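Local coordinates for down syndrome cell adhesion molecule, isoform AK (Drosophila melanogaster, PDB 4WVR), which is a neuronal cell-surface adhesion receptor of the immunoglobulin superfamily, whose many isoforms probably mediate homophilic recognition, here represented by its seventh Ig domain, at residues A11-G16 / A26-M31; G35-T40 / S63-V68; I39-T44 / C84-K89; T44-P49 / R79-C84; E55-L60 / S67-A72. All coordinates share one frame; numbering follows the deposited sequence.

Interaction 1 (A11-G16 / A26-M31); sequences APFSFG and AGVQCM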
# COMPACT_ATOMS: atom_id res chain seq x y z
N ALA A 11 0.24 3.82 11.55
CA ALA A 11 0.76 2.47 11.48
C ALA A 11 2.10 2.48 10.74
O ALA A 11 2.22 3.11 9.68
CB ALA A 11 -0.22 1.54 10.79
N PRO A 12 3.10 1.79 11.29
CA PRO A 12 4.41 1.74 10.62
C PRO A 12 4.32 1.02 9.28
O PRO A 12 3.44 0.18 9.09
CB PRO A 12 5.28 0.97 11.62
CG PRO A 12 4.33 0.19 12.45
CD PRO A 12 3.10 1.04 12.56
N PHE A 13 5.21 1.37 8.36
CA PHE A 13 5.29 0.67 7.08
C PHE A 13 6.74 0.35 6.76
O PHE A 13 7.65 0.84 7.42
CB PHE A 13 4.65 1.51 5.96
CG PHE A 13 5.13 2.94 5.90
CD1 PHE A 13 6.42 3.25 5.49
CD2 PHE A 13 4.27 3.98 6.22
CE1 PHE A 13 6.85 4.57 5.42
CE2 PHE A 13 4.69 5.30 6.14
CZ PHE A 13 5.98 5.59 5.75
N SER A 14 6.96 -0.48 5.74
CA SER A 14 8.32 -0.83 5.35
C SER A 14 8.41 -1.23 3.88
O SER A 14 7.52 -1.89 3.36
CB SER A 14 8.85 -1.96 6.23
OG SER A 14 10.15 -2.36 5.83
N PHE A 15 9.49 -0.81 3.22
CA PHE A 15 9.78 -1.29 1.88
C PHE A 15 10.34 -2.70 1.93
O PHE A 15 10.40 -3.40 0.92
CB PHE A 15 10.76 -0.36 1.16
CG PHE A 15 10.22 1.02 0.90
CD1 PHE A 15 9.38 1.24 -0.19
CD2 PHE A 15 10.54 2.08 1.72
CE1 PHE A 15 8.87 2.51 -0.44
CE2 PHE A 15 10.04 3.34 1.48
CZ PHE A 15 9.20 3.56 0.39
N GLY A 16 10.75 -3.13 3.12
CA GLY A 16 11.20 -4.49 3.32
C GLY A 16 12.58 -4.63 3.92
O GLY A 16 13.30 -3.64 4.10
N ALA A 26 7.93 -0.65 -6.09
CA ALA A 26 7.89 -0.59 -4.64
C ALA A 26 6.90 0.45 -4.16
O ALA A 26 6.58 1.40 -4.87
CB ALA A 26 9.28 -0.30 -4.08
N GLY A 27 6.41 0.27 -2.94
CA GLY A 27 5.44 1.20 -2.39
C GLY A 27 5.07 0.93 -0.95
O GLY A 27 5.37 -0.14 -0.41
N VAL A 28 4.43 1.92 -0.33
CA VAL A 28 3.92 1.80 1.03
C VAL A 28 2.60 2.56 1.18
O VAL A 28 2.32 3.47 0.39
CB VAL A 28 4.92 2.36 2.07
CG1 VAL A 28 6.12 1.43 2.23
CG2 VAL A 28 5.36 3.77 1.68
N GLN A 29 1.80 2.16 2.17
CA GLN A 29 0.60 2.90 2.53
C GLN A 29 0.81 3.55 3.88
O GLN A 29 1.17 2.88 4.85
CB GLN A 29 -0.63 1.99 2.64
CG GLN A 29 -1.18 1.45 1.34
CD GLN A 29 -2.60 0.92 1.49
OE1 GLN A 29 -3.39 1.38 2.32
NE2 GLN A 29 -2.89 -0.14 0.74
N CYS A 30 0.57 4.86 3.94
CA CYS A 30 0.58 5.57 5.21
C CYS A 30 -0.84 5.59 5.76
O CYS A 30 -1.69 6.34 5.28
CB CYS A 30 1.11 6.99 5.05
SG CYS A 30 1.21 7.92 6.59
N MET A 31 -1.10 4.74 6.75
CA MET A 31 -2.45 4.59 7.26
C MET A 31 -2.56 5.14 8.68
O MET A 31 -2.04 4.56 9.63
CB MET A 31 -2.88 3.12 7.22
CG MET A 31 -3.14 2.60 5.80
SD MET A 31 -3.35 0.81 5.72
CE MET A 31 -1.67 0.27 6.06
O HOH W 1 0.76 2.83 7.63
O HOH W 2 5.07 -2.16 1.47
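Phe13 and Phe15 of residues 11-16 lean against Val28 of strand 26-31, where the N-terminal run of an immunoglobulin beta-sandwich passes antiparallel beside the strand that carries the first disulfide cysteine, Cys30. The apolar contacts come first. The two methyls of Val28 serve different rings: CG1 stands over the centre of the Phe15 ring, 4.0 Å from its centroid, while CG2 lies over a face of Phe13, displaced toward the rim, 4.2 Å from that centroid. Both are CH-pi contacts, and a branched valine suits the place because one residue can offer a methyl to each ring. Phe13 sets its CG between its own backbone N and carbonyl carbon (chi1 50°), which turns the ring in over the strand, where CE2 also reaches CB of Cys30 at 4.1 Å. Beyond these segments Phe13 meets Trp43 and Phe15 meets Phe82, so both rings border the core between the sheets.

Polar links are few. Ala11 N donates to Met31 O at 3.1 Å, a nearly straight bond (166°). Elsewhere water replaces direct pairing: one molecule donates to Gly27 O and is also near Ser14 O. Another, lying in the plane of the Phe13 ring at its edge, accepts from Met31 N and donates to both Ala11 O and Gln29 O, the latter at 2.8 Å.

Interaction 2 (G35-T40 / S63-V68); sequences GDVPIT and SPKTSV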
# COMPACT_ATOMS: atom_id res chain seq x y z
N GLY A 35 -6.88 9.78 15.38
CA GLY A 35 -6.76 11.15 14.93
C GLY A 35 -8.04 11.73 14.38
O GLY A 35 -8.76 11.06 13.64
N ASP A 36 -8.34 12.98 14.73
CA ASP A 36 -9.53 13.65 14.22
C ASP A 36 -9.32 14.18 12.81
O ASP A 36 -8.26 14.73 12.50
CB ASP A 36 -9.95 14.81 15.13
CG ASP A 36 -10.50 14.34 16.46
OD1 ASP A 36 -11.62 13.79 16.48
OD2 ASP A 36 -9.83 14.55 17.49
N VAL A 37 -10.33 14.02 11.97
CA VAL A 37 -10.31 14.56 10.62
C VAL A 37 -10.74 16.03 10.65
O VAL A 37 -11.48 16.43 11.55
CB VAL A 37 -11.23 13.75 9.68
CG1 VAL A 37 -10.62 12.38 9.40
CG2 VAL A 37 -12.62 13.61 10.28
N PRO A 38 -10.27 16.84 9.69
CA PRO A 38 -9.40 16.50 8.55
C PRO A 38 -7.94 16.34 8.93
O PRO A 38 -7.46 16.97 9.88
CB PRO A 38 -9.58 17.69 7.61
CG PRO A 38 -9.84 18.83 8.53
CD PRO A 38 -10.66 18.26 9.66
N ILE A 39 -7.23 15.50 8.19
CA ILE A 39 -5.82 15.25 8.43
C ILE A 39 -5.02 15.47 7.15
O ILE A 39 -5.37 14.95 6.10
CB ILE A 39 -5.57 13.81 8.93
CG1 ILE A 39 -6.34 13.56 10.23
CG2 ILE A 39 -4.09 13.55 9.14
CD1 ILE A 39 -6.33 12.11 10.68
N THR A 40 -3.96 16.27 7.25
CA THR A 40 -3.07 16.48 6.12
C THR A 40 -1.97 15.43 6.14
O THR A 40 -1.32 15.22 7.16
CB THR A 40 -2.45 17.89 6.13
OG1 THR A 40 -3.48 18.87 5.96
CG2 THR A 40 -1.44 18.05 5.01
N SER A 63 -7.90 8.17 1.03
CA SER A 63 -9.05 8.37 1.89
C SER A 63 -8.71 9.49 2.87
O SER A 63 -7.58 9.99 2.85
CB SER A 63 -9.41 7.07 2.62
OG SER A 63 -8.54 6.86 3.72
N PRO A 64 -9.66 9.89 3.73
CA PRO A 64 -9.28 10.92 4.71
C PRO A 64 -8.17 10.51 5.68
O PRO A 64 -7.60 11.38 6.33
CB PRO A 64 -10.59 11.18 5.48
CG PRO A 64 -11.52 10.06 5.10
CD PRO A 64 -11.12 9.68 3.72
N LYS A 65 -7.86 9.22 5.76
CA LYS A 65 -6.86 8.75 6.71
C LYS A 65 -5.78 7.85 6.09
O LYS A 65 -5.05 7.16 6.82
CB LYS A 65 -7.53 7.99 7.86
CG LYS A 65 -8.31 8.89 8.81
CD LYS A 65 -8.62 8.16 10.11
CE LYS A 65 -9.21 9.10 11.14
NZ LYS A 65 -9.30 8.45 12.48
N THR A 66 -5.67 7.85 4.77
CA THR A 66 -4.69 6.99 4.12
C THR A 66 -4.07 7.66 2.89
O THR A 66 -4.77 8.19 2.03
CB THR A 66 -5.31 5.65 3.70
OG1 THR A 66 -5.76 4.95 4.86
CG2 THR A 66 -4.30 4.79 2.96
N SER A 67 -2.74 7.63 2.83
CA SER A 67 -2.02 8.09 1.65
C SER A 67 -1.12 6.98 1.13
O SER A 67 -0.44 6.31 1.90
CB SER A 67 -1.20 9.34 1.97
OG SER A 67 -0.43 9.74 0.84
N VAL A 68 -1.12 6.80 -0.19
CA VAL A 68 -0.36 5.73 -0.82
C VAL A 68 0.82 6.25 -1.64
O VAL A 68 0.65 7.14 -2.48
CB VAL A 68 -1.24 4.88 -1.76
CG1 VAL A 68 -0.48 3.65 -2.22
CG2 VAL A 68 -2.53 4.50 -1.06
O HOH W 3 -8.59 13.95 6.30
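Lys65 leaves its backbone with CG opposite the carbonyl carbon (chi1 -71°) and then runs fully extended, which carries its ammonium group across to the carbonyl of Gly35. NZ donates to Gly35 O at 2.9 Å, arriving in the carbonyl plane, and makes a second bond to Gln33 O; two backbone oxygens of the same loop thus share one charged group. The long aliphatic chain is used on the way. Its CE passes Val37 CG1 at 4.0 Å, the two side chains crossing at about a right angle, and lies 4.2 Å from CD1 of Ile39. Val37 CG1 also touches Pro64 CB at 4.1 Å, those two side chains lying side by side. At Gly35 the backbone angles leave no room for a CB, which would also press on Ile39 CD1.

The contact joins the loop leading into strand 40-45 to the type I turn Ser63-Thr66 of the hairpin formed by strands 57-63 and 66-71 in this Ig domain. Ser63 OG accepts from Lys65 N, an ST turn that steadies the start of the lysine. A water accepts from Ile39 N and donates to Pro64 O, 2.8 Å from each. With an alanine here, Gly35 O and Gln33 O would probably lose their shared donor, and Val37 CG1 and Ile39 CD1 the methylene that lies on them. One side chain thus does two jobs: its ammonium group satisfies two backbone carbonyls, and its methylenes cover part of Val37 and Ile39.

Interaction 3 (I39-T44 / C84-K89); sequences ITIKWT and CIAENK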
# COMPACT_ATOMS: atom_id res chain seq x y z
N ILE A 39 -7.23 15.50 8.19
CA ILE A 39 -5.82 15.25 8.43
C ILE A 39 -5.02 15.47 7.15
O ILE A 39 -5.37 14.95 6.10
CB ILE A 39 -5.57 13.81 8.93
CG1 ILE A 39 -6.34 13.56 10.23
CG2 ILE A 39 -4.09 13.55 9.14
CD1 ILE A 39 -6.33 12.11 10.68
N THR A 40 -3.96 16.27 7.25
CA THR A 40 -3.07 16.48 6.12
C THR A 40 -1.97 15.43 6.14
O THR A 40 -1.32 15.22 7.16
CB THR A 40 -2.45 17.89 6.13
OG1 THR A 40 -3.48 18.87 5.96
CG2 THR A 40 -1.44 18.05 5.01
N ILE A 41 -1.77 14.77 5.01
CA ILE A 41 -0.75 13.72 4.93
C ILE A 41 0.23 14.02 3.81
O ILE A 41 -0.15 14.07 2.64
CB ILE A 41 -1.39 12.33 4.71
CG1 ILE A 41 -2.45 12.06 5.77
CG2 ILE A 41 -0.32 11.27 4.75
CD1 ILE A 41 -3.17 10.74 5.60
N LYS A 42 1.49 14.20 4.17
CA LYS A 42 2.51 14.56 3.19
C LYS A 42 3.76 13.71 3.34
O LYS A 42 3.95 13.04 4.36
CB LYS A 42 2.87 16.04 3.31
CG LYS A 42 3.30 16.44 4.70
CD LYS A 42 3.52 17.94 4.78
CE LYS A 42 3.99 18.35 6.16
NZ LYS A 42 4.20 19.82 6.24
N TRP A 43 4.61 13.73 2.32
CA TRP A 43 5.77 12.86 2.28
C TRP A 43 7.07 13.64 2.10
O TRP A 43 7.10 14.70 1.47
CB TRP A 43 5.63 11.84 1.15
CG TRP A 43 4.51 10.87 1.32
CD1 TRP A 43 3.19 11.06 1.01
CD2 TRP A 43 4.60 9.53 1.83
NE1 TRP A 43 2.46 9.93 1.30
CE2 TRP A 43 3.31 8.98 1.80
CE3 TRP A 43 5.66 8.75 2.31
CZ2 TRP A 43 3.04 7.68 2.24
CZ3 TRP A 43 5.39 7.45 2.74
CH2 TRP A 43 4.09 6.94 2.70
N THR A 44 8.16 13.10 2.65
CA THR A 44 9.49 13.61 2.35
C THR A 44 10.43 12.46 1.99
O THR A 44 10.24 11.33 2.45
CB THR A 44 10.09 14.41 3.53
OG1 THR A 44 10.18 13.57 4.69
CG2 THR A 44 9.23 15.62 3.85
N CYS A 84 6.44 9.69 6.15
CA CYS A 84 5.06 10.13 6.05
C CYS A 84 4.72 11.00 7.25
O CYS A 84 4.94 10.59 8.39
CB CYS A 84 4.10 8.95 5.99
SG CYS A 84 2.37 9.47 5.96
N ILE A 85 4.20 12.19 6.99
CA ILE A 85 3.81 13.10 8.05
C ILE A 85 2.30 13.33 8.05
O ILE A 85 1.73 13.73 7.04
CB ILE A 85 4.53 14.46 7.92
CG1 ILE A 85 6.04 14.26 7.81
CG2 ILE A 85 4.18 15.36 9.10
CD1 ILE A 85 6.80 15.51 7.46
N ALA A 86 1.67 13.07 9.19
CA ALA A 86 0.23 13.27 9.35
C ALA A 86 -0.06 14.38 10.35
O ALA A 86 0.38 14.31 11.50
CB ALA A 86 -0.43 11.98 9.78
N GLU A 87 -0.79 15.39 9.92
CA GLU A 87 -1.10 16.54 10.76
C GLU A 87 -2.58 16.89 10.79
O GLU A 87 -3.27 16.85 9.77
CB GLU A 87 -0.33 17.77 10.29
CG GLU A 87 1.18 17.65 10.35
CD GLU A 87 1.88 18.66 9.47
OE1 GLU A 87 1.20 19.32 8.66
OE2 GLU A 87 3.11 18.81 9.61
N ASN A 88 -3.06 17.22 11.98
CA ASN A 88 -4.36 17.87 12.13
C ASN A 88 -4.22 19.10 13.03
O ASN A 88 -3.10 19.53 13.32
CB ASN A 88 -5.40 16.90 12.69
CG ASN A 88 -4.99 16.28 14.01
OD1 ASN A 88 -4.06 16.73 14.67
ND2 ASN A 88 -5.70 15.22 14.41
N LYS A 89 -5.34 19.66 13.46
CA LYS A 89 -5.31 20.84 14.30
C LYS A 89 -4.72 20.53 15.68
O LYS A 89 -4.09 21.38 16.30
CB LYS A 89 -6.71 21.44 14.44
CG LYS A 89 -7.62 21.18 13.26
CD LYS A 89 -8.94 21.93 13.41
CE LYS A 89 -10.06 21.01 13.85
NZ LYS A 89 -11.37 21.71 13.91
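The indole of Trp43 has Cys84 against one face: CB lies 3.8 Å from the centroid of the six-membered ring, offset toward its rim, and SG follows at 4.4 Å, a sulfur-aromatic contact. The ring stands up from its strand with CG opposite the carbonyl carbon (chi1 -65°), and NE1 is hydrogen-bonded to Ser67 OG of the facing sheet. Since Cys84 is disulfide-bonded to Cys30, this is the classic core of the immunoglobulin fold, a tryptophan packed on the bridge that ties the two sheets together. Ile41, two residues before Trp43 and on the same face, brings CG2 to 3.5 Å from Cys84 SG, and Ile39 CG2 meets the small CB of Ala86 at 4.0 Å.

Strands 40-44 and 84-87 are antiparallel. Thr40 pairs with Glu87 and Lys42 with Ile85 as hydrogen-bonded pairs, from Thr40 N to Glu87 O at 2.7 Å to the nearly linear Ile85 N to Lys42 O bond (175°). On the outer face, bearing Thr40, Lys42, Ile85 and Glu87, the stem of Lys42 packs on Ile85, CG to CB 4.0 Å, and its end makes a long salt bridge to Glu87, NZ to OE2 3.7 Å.

A leucine in place of Trp43 would probably leave Ser67 OG without its indole donor and open a gap beside the disulfide. Sulfur and indole are turned to the core, while the outer face mixes Ile85 with a lysine-glutamate pair whose length suggests only modest electrostatic strength.

Interaction 4 (T44-P49 / R79-C84); sequences TLNSRP and RGVFKC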
# COMPACT_ATOMS: atom_id res chain seq x y z
N THR A 44 8.16 13.10 2.65
CA THR A 44 9.49 13.61 2.35
C THR A 44 10.43 12.46 1.99
O THR A 44 10.24 11.33 2.45
CB THR A 44 10.09 14.41 3.53
OG1 THR A 44 10.18 13.57 4.69
CG2 THR A 44 9.23 15.62 3.85
N LEU A 45 11.41 12.75 1.15
CA LEU A 45 12.48 11.81 0.85
C LEU A 45 13.80 12.47 1.22
O LEU A 45 14.21 13.43 0.57
CB LEU A 45 12.48 11.42 -0.63
CG LEU A 45 13.68 10.60 -1.10
CD1 LEU A 45 13.80 9.31 -0.30
CD2 LEU A 45 13.60 10.31 -2.59
N ASN A 46 14.45 11.96 2.26
CA ASN A 46 15.65 12.58 2.81
C ASN A 46 15.38 14.05 3.15
O ASN A 46 16.12 14.94 2.72
CB ASN A 46 16.82 12.45 1.85
CG ASN A 46 17.14 11.01 1.52
OD1 ASN A 46 17.22 10.16 2.41
ND2 ASN A 46 17.31 10.71 0.24
N SER A 47 14.29 14.27 3.88
CA SER A 47 13.91 15.56 4.44
C SER A 47 13.38 16.58 3.43
O SER A 47 12.87 17.62 3.82
CB SER A 47 15.09 16.18 5.21
OG SER A 47 15.54 15.31 6.23
N ARG A 48 13.48 16.29 2.13
CA ARG A 48 12.92 17.21 1.14
C ARG A 48 11.55 16.73 0.67
O ARG A 48 11.35 15.55 0.36
CB ARG A 48 13.88 17.39 -0.04
CG ARG A 48 14.06 16.16 -0.91
CD ARG A 48 15.07 16.39 -2.02
NE ARG A 48 15.20 15.21 -2.88
CZ ARG A 48 15.97 14.16 -2.60
NH1 ARG A 48 16.70 14.15 -1.49
NH2 ARG A 48 16.03 13.14 -3.43
N PRO A 49 10.58 17.65 0.62
CA PRO A 49 9.18 17.36 0.30
C PRO A 49 9.00 16.70 -1.07
O PRO A 49 9.69 17.04 -2.02
CB PRO A 49 8.51 18.73 0.32
CG PRO A 49 9.38 19.55 1.21
CD PRO A 49 10.77 19.08 0.94
N ARG A 79 16.96 6.13 -3.48
CA ARG A 79 17.62 5.78 -2.23
C ARG A 79 17.33 6.77 -1.10
O ARG A 79 17.39 7.99 -1.31
CB ARG A 79 19.13 5.70 -2.43
CG ARG A 79 19.67 4.31 -2.57
CD ARG A 79 21.17 4.38 -2.76
NE ARG A 79 21.67 3.30 -3.60
CZ ARG A 79 22.61 3.46 -4.53
NH1 ARG A 79 23.13 4.66 -4.75
NH2 ARG A 79 23.01 2.43 -5.25
N GLY A 80 17.05 6.25 0.09
CA GLY A 80 16.96 7.11 1.25
C GLY A 80 15.76 6.90 2.15
O GLY A 80 15.03 5.90 2.04
N VAL A 81 15.55 7.86 3.04
CA VAL A 81 14.51 7.76 4.05
C VAL A 81 13.20 8.38 3.58
O VAL A 81 13.13 9.58 3.32
CB VAL A 81 14.95 8.44 5.36
CG1 VAL A 81 13.91 8.22 6.45
CG2 VAL A 81 16.31 7.92 5.80
N PHE A 82 12.17 7.55 3.47
CA PHE A 82 10.83 8.05 3.17
C PHE A 82 10.07 8.30 4.46
O PHE A 82 9.95 7.42 5.30
CB PHE A 82 10.06 7.06 2.29
CG PHE A 82 10.57 6.99 0.87
CD1 PHE A 82 11.65 6.19 0.55
CD2 PHE A 82 9.96 7.73 -0.13
CE1 PHE A 82 12.11 6.13 -0.75
CE2 PHE A 82 10.42 7.67 -1.43
CZ PHE A 82 11.49 6.87 -1.74
N LYS A 83 9.57 9.52 4.61
CA LYS A 83 8.81 9.86 5.80
C LYS A 83 7.40 10.26 5.44
O LYS A 83 7.18 11.05 4.53
CB LYS A 83 9.50 10.98 6.57
CG LYS A 83 8.78 11.38 7.85
CD LYS A 83 9.45 12.58 8.50
CE LYS A 83 10.91 12.31 8.80
NZ LYS A 83 11.59 13.50 9.38
N CYS A 84 6.44 9.69 6.15
CA CYS A 84 5.06 10.13 6.05
C CYS A 84 4.72 11.00 7.25
O CYS A 84 4.94 10.59 8.39
CB CYS A 84 4.10 8.95 5.99
SG CYS A 84 2.37 9.47 5.96
O HOH W 4 12.64 12.00 4.53
O HOH W 5 11.50 15.29 6.64
O HOH W 6 13.86 12.54 7.04
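Thr44 and Lys83 form an antiparallel hydrogen-bonded pair, with Thr44 N to Lys83 O and Lys83 N to Thr44 O both at 2.9 Å. Leu45 and Phe82 follow as a non-hydrogen-bonded pair, and Asn46 N then reaches Val81 O. There strand 40-45 ends: a type I' turn from Leu45 to Arg48, with Asn46 and Ser47 at positive phi, folds the chain back into strand 48-50. Asparagine tolerates such a conformation better than most residues.

Asn46 also extends the pairing with its side chain. Its OD1 accepts from Val81 N at 2.9 Å, the donor standing well above the carbonyl plane, while ND2 gives a hydrogen to Arg79 O at 3.1 Å, close to its own amide plane and on a lone pair of that oxygen. Gripped at both ends, the amide is held against rotation. Gly80 lies in front of the end of the amide, close to its plane, where a CB would clash with ND2.

The turn belongs to the four-stranded sheet of the Ig sandwich, in which strand 80-87 lies between strands 40-45 and 92-99. On the inward side Leu45 swings CG away from its backbone N (chi1 171°), which brings CD1 over the centre of the Phe82 ring, 3.6 Å from the centroid, in a CH-pi contact. Phe82 in turn meets Phe15 and Ile71. On the other side Thr44 and Lys83 run side by side, OG1 to CB 3.3 Å, and NZ of Lys83 makes a cation-pi contact with Phe94. A water bound to Thr44 OG1 also accepts from Ser47 N and donates to Val81 O, at 2.7 Å.

Interaction 5 (E55-L60 / S67-A72); sequences EGITIL and SVLNIA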
# COMPACT_ATOMS: atom_id res chain seq x y z
N GLU A 55 10.27 12.97 -9.20
CA GLU A 55 11.28 11.90 -9.29
C GLU A 55 10.64 10.55 -9.62
O GLU A 55 11.15 9.50 -9.24
CB GLU A 55 12.07 11.79 -7.98
CG GLU A 55 12.93 13.01 -7.66
CD GLU A 55 14.06 13.22 -8.66
OE1 GLU A 55 14.70 12.22 -9.05
OE2 GLU A 55 14.29 14.38 -9.06
N GLY A 56 9.52 10.59 -10.34
CA GLY A 56 8.82 9.38 -10.73
C GLY A 56 8.15 8.68 -9.57
O GLY A 56 7.94 7.46 -9.61
N ILE A 57 7.82 9.43 -8.53
CA ILE A 57 7.16 8.88 -7.35
C ILE A 57 5.68 9.25 -7.32
O ILE A 57 5.32 10.43 -7.31
CB ILE A 57 7.81 9.38 -6.05
CG1 ILE A 57 9.28 8.96 -6.00
CG2 ILE A 57 7.06 8.86 -4.83
CD1 ILE A 57 10.03 9.54 -4.82
N THR A 58 4.81 8.24 -7.30
CA THR A 58 3.37 8.47 -7.21
C THR A 58 2.92 8.65 -5.76
O THR A 58 3.30 7.88 -4.88
CB THR A 58 2.57 7.31 -7.84
OG1 THR A 58 2.94 7.14 -9.21
CG2 THR A 58 1.08 7.58 -7.75
N ILE A 59 2.12 9.69 -5.52
CA ILE A 59 1.55 9.94 -4.21
C ILE A 59 0.06 10.22 -4.36
O ILE A 59 -0.34 11.08 -5.13
CB ILE A 59 2.23 11.13 -3.51
CG1 ILE A 59 3.70 10.81 -3.22
CG2 ILE A 59 1.50 11.51 -2.24
CD1 ILE A 59 4.47 11.95 -2.60
N LEU A 60 -0.77 9.48 -3.62
CA LEU A 60 -2.22 9.67 -3.71
C LEU A 60 -2.91 9.57 -2.35
O LEU A 60 -2.73 8.60 -1.62
CB LEU A 60 -2.83 8.64 -4.66
CG LEU A 60 -4.36 8.69 -4.75
CD1 LEU A 60 -4.80 9.98 -5.43
CD2 LEU A 60 -4.91 7.47 -5.49
N SER A 67 -2.74 7.63 2.83
CA SER A 67 -2.02 8.09 1.65
C SER A 67 -1.12 6.98 1.13
O SER A 67 -0.44 6.31 1.90
CB SER A 67 -1.20 9.34 1.97
OG SER A 67 -0.43 9.74 0.84
N VAL A 68 -1.12 6.80 -0.19
CA VAL A 68 -0.36 5.73 -0.82
C VAL A 68 0.82 6.25 -1.64
O VAL A 68 0.65 7.14 -2.48
CB VAL A 68 -1.24 4.88 -1.76
CG1 VAL A 68 -0.48 3.65 -2.22
CG2 VAL A 68 -2.53 4.50 -1.06
N LEU A 69 2.00 5.70 -1.40
CA LEU A 69 3.17 6.06 -2.18
C LEU A 69 3.58 4.88 -3.05
O LEU A 69 3.64 3.75 -2.57
CB LEU A 69 4.32 6.50 -1.26
CG LEU A 69 5.60 7.03 -1.91
CD1 LEU A 69 6.23 8.11 -1.05
CD2 LEU A 69 6.60 5.90 -2.15
N ASN A 70 3.85 5.14 -4.32
CA ASN A 70 4.30 4.10 -5.24
C ASN A 70 5.47 4.57 -6.09
O ASN A 70 5.47 5.68 -6.61
CB ASN A 70 3.15 3.64 -6.16
CG ASN A 70 3.56 2.50 -7.08
OD1 ASN A 70 3.68 2.68 -8.29
ND2 ASN A 70 3.79 1.33 -6.50
N ILE A 71 6.47 3.71 -6.22
CA ILE A 71 7.57 3.96 -7.13
C ILE A 71 7.51 2.91 -8.23
O ILE A 71 7.94 1.78 -8.03
CB ILE A 71 8.94 3.92 -6.42
CG1 ILE A 71 8.93 4.85 -5.21
CG2 ILE A 71 10.05 4.28 -7.40
CD1 ILE A 71 10.21 4.80 -4.40
N ALA A 72 6.94 3.30 -9.36
CA ALA A 72 6.64 2.36 -10.44
C ALA A 72 7.88 1.63 -10.96
O ALA A 72 7.82 0.43 -11.25
CB ALA A 72 5.94 3.09 -11.58
O HOH W 7 5.75 5.95 -9.77
O HOH W 8 2.59 4.61 -9.92
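Thr58 and Asn70 face each other in a beta hairpin of the three-stranded sheet of the Ig sandwich, formed by the antiparallel strands 57-63 and 66-71; the axes of 57-60 and 67-71 come within 4.7 Å. Backbone bonds come in two pairs: Thr58 with Asn70, where Thr58 N to Asn70 O is 2.7 Å, and Leu60 with Val68, where Val68 N to Leu60 O is 2.8 Å and almost straight (173°).

The apolar contacts lie on the face that carries Ile57, Ile59, Leu69 and Ile71, turned to the core. Ile57 puts CG2 opposite its backbone N, aiming that methyl across the strands at Leu69 CG, 3.7 Å away, while its CG1 lies alongside Ile71 CG1 at 4.2 Å. Beta-branched isoleucines suit extended strands, and with Leu69 they give this face an apolar surface; Phe82 and Trp43 of the other sheet pack onto it.

On the opposite face, Thr58 and Asn70 approach through their CB atoms, and the polar ends are joined by water. Asn70 ND2 is hydrogen-bonded to Asn25 OD1, and Thr58 and Leu60 pack on Leu62 of the second subunit. One water accepts from Ala72 N and donates to Gly56 O; another bridges the two side chains, donating to Thr58 OG1 and to Asn70 OD1 at 2.8 Å.

All five contacts build one Ig sandwich. Interactions 1, 2 and 5 meet on the three-stranded sheet, since strand 66-71 pairs with both 26-31 and 57-63; interactions 3 and 4 follow each other along strands 40-45 and 80-87 of the opposing sheet, centres about 13 Å apart. Interaction 1 closes first along the chain; in sequence the hairpin of interaction 5 comes between the two strands paired in 3 and 4. The Cys30-Cys84 disulfide joins the sheets, linking interaction 1 to 3 and 4, as do Trp43 and Phe82, which reach interactions 1 and 5. The second subunit touches interactions 1, 2 and 5 but not 3 and 4, so among these contacts the subunit interface lies on the three-stranded sheet.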